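Local coordinates for protein glutathione S-transferase (Rhodospirillum rubrum F11, PDB 4O7H) that probably conjugates glutathione to electrophilic substrates, as a dimeric glutathione S-transferase with a thioredoxin-like N-terminal domain and a helical C-terminal domain, at residues 59-63 / 64-68. Residues are numbered along the deposited sequence; the frame is centred on the assembly and turned at random.
Sequences LTITD and GWAIC
D63 OD2 accepts a hydrogen bond from A66 N at 2.9 Å, which makes D63 the N-cap residue of helix 64-74, where strand 60-62, at the edge of the thioredoxin-like sheet, turns into the helix, a junction that in relatives borders the glutathione site and probably does so here. The bond is fairly straight, but it reaches OD2 on the anti side and 27° out of the carboxylate plane. W65 N also comes within 3.0 Å of D63 OD2. With CG anti to the backbone N (chi1 174°), the D63 carboxylate folds back onto the amides that open the helix. The other oxygen, OD1, forms a salt bridge with R100 of the second subunit, so one side chain both caps the helix and ties it across the dimer interface. Replacing D63 by alanine removes the carboxylate and would probably leave A66 N without its capping acceptor and R100 of the second subunit without its partner. The backbone takes part as well: I67 N donates to D63 O at 2.8 Å, closing the first helical turn. The W65 indole leads away from the strand and stacks on W65 of the second subunit, while NE1 bonds to D99 of its own chain. Apolar groups also join the helix to the strand. I61 CG2 lies 3.6 Å from I67 CG1, the two side chains crossing at a slant, and the methyl of A66 sits against the strand backbone, its CB 3.2 Å from T62 O.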
loop_
_atom_site.group_PDB
_atom_site.type_symbol
_atom_site.label_atom_id
_atom_site.label_comp_id
_atom_site.label_asym_id
_atom_site.label_seq_id
_atom_site.Cartn_x
_atom_site.Cartn_y
_atom_site.Cartn_z
ATOM N N LEU A 59 23.277 1.111 3.073
ATOM C CA LEU A 59 22.154 1.021 2.128
ATOM C C LEU A 59 20.882 1.187 2.945
ATOM O O LEU A 59 20.683 0.473 3.896
ATOM C CB LEU A 59 22.157 -0.301 1.359
ATOM C CG LEU A 59 20.989 -0.447 0.396
ATOM C CD1 LEU A 59 21.068 0.529 -0.784
ATOM C CD2 LEU A 59 20.884 -1.885 -0.085
ATOM N N THR A 60 20.039 2.121 2.536
ATOM C CA THR A 60 18.851 2.537 3.266
ATOM C C THR A 60 17.601 2.200 2.461
ATOM O O THR A 60 17.446 2.675 1.315
ATOM C CB THR A 60 18.899 4.038 3.486
ATOM O OG1 THR A 60 20.053 4.349 4.266
ATOM C CG2 THR A 60 17.700 4.518 4.236
ATOM N N ILE A 61 16.749 1.337 3.030
ATOM C CA ILE A 61 15.532 0.877 2.384
ATOM C C ILE A 61 14.348 1.399 3.183
ATOM O O ILE A 61 14.250 1.203 4.407
ATOM C CB ILE A 61 15.479 -0.670 2.313
ATOM C CG1 ILE A 61 16.841 -1.268 1.849
ATOM C CG2 ILE A 61 14.298 -1.132 1.483
ATOM C CD1 ILE A 61 17.272 -0.899 0.464
ATOM N N THR A 62 13.459 2.099 2.479
ATOM C CA THR A 62 12.340 2.813 3.096
ATOM C C THR A 62 11.026 2.217 2.553
ATOM O O THR A 62 10.967 1.842 1.374
ATOM C CB THR A 62 12.476 4.286 2.679
ATOM O OG1 THR A 62 13.693 4.845 3.224
ATOM C CG2 THR A 62 11.335 5.047 3.062
ATOM N N ASP A 63 9.999 2.166 3.384
ATOM C CA ASP A 63 8.662 1.663 3.103
ATOM C C ASP A 63 8.602 0.186 3.462
ATOM O O ASP A 63 9.466 -0.598 3.072
ATOM C CB ASP A 63 8.172 1.795 1.639
ATOM C CG ASP A 63 6.835 1.121 1.434
ATOM O OD1 ASP A 63 5.837 1.612 1.979
ATOM O OD2 ASP A 63 6.773 0.121 0.709
ATOM N N GLY A 64 7.584 -0.186 4.234
ATOM C CA GLY A 64 7.427 -1.578 4.667
ATOM C C GLY A 64 7.443 -2.576 3.514
ATOM O O GLY A 64 8.086 -3.633 3.598
ATOM N N TRP A 65 6.692 -2.317 2.456
ATOM C CA TRP A 65 6.618 -3.247 1.375
ATOM C C TRP A 65 7.960 -3.319 0.673
ATOM O O TRP A 65 8.477 -4.406 0.365
ATOM C CB TRP A 65 5.518 -2.901 0.376
ATOM C CG TRP A 65 4.127 -3.107 0.829
ATOM C CD1 TRP A 65 3.673 -3.535 2.050
ATOM C CD2 TRP A 65 2.927 -2.808 0.044
ATOM N NE1 TRP A 65 2.260 -3.539 2.061
ATOM C CE2 TRP A 65 1.800 -3.082 0.866
ATOM C CE3 TRP A 65 2.712 -2.294 -1.261
ATOM C CZ2 TRP A 65 0.484 -2.934 0.400
ATOM C CZ3 TRP A 65 1.465 -2.168 -1.703
ATOM C CH2 TRP A 65 0.342 -2.457 -0.884
ATOM N N ALA A 66 8.564 -2.148 0.386
ATOM C CA ALA A 66 9.875 -2.151 -0.224
ATOM C C ALA A 66 10.889 -2.943 0.590
ATOM O O ALA A 66 11.691 -3.707 0.052
ATOM C CB ALA A 66 10.392 -0.738 -0.382
ATOM N N ILE A 67 10.855 -2.773 1.914
ATOM C CA ILE A 67 11.757 -3.540 2.795
ATOM C C ILE A 67 11.475 -5.037 2.707
ATOM O O ILE A 67 12.393 -5.831 2.562
ATOM C CB ILE A 67 11.693 -3.062 4.267
ATOM C CG1 ILE A 67 12.252 -1.631 4.382
ATOM C CG2 ILE A 67 12.438 -4.026 5.149
ATOM C CD1 ILE A 67 11.873 -0.968 5.697
ATOM N N CYS A 68 10.210 -5.429 2.765
ATOM C CA CYS A 68 9.847 -6.848 2.677
ATOM C C CYS A 68 10.265 -7.481 1.370
ATOM O O CYS A 68 10.831 -8.602 1.355
ATOM C CB CYS A 68 8.372 -7.024 2.957
ATOM S SG CYS A 68 7.947 -6.757 4.709
#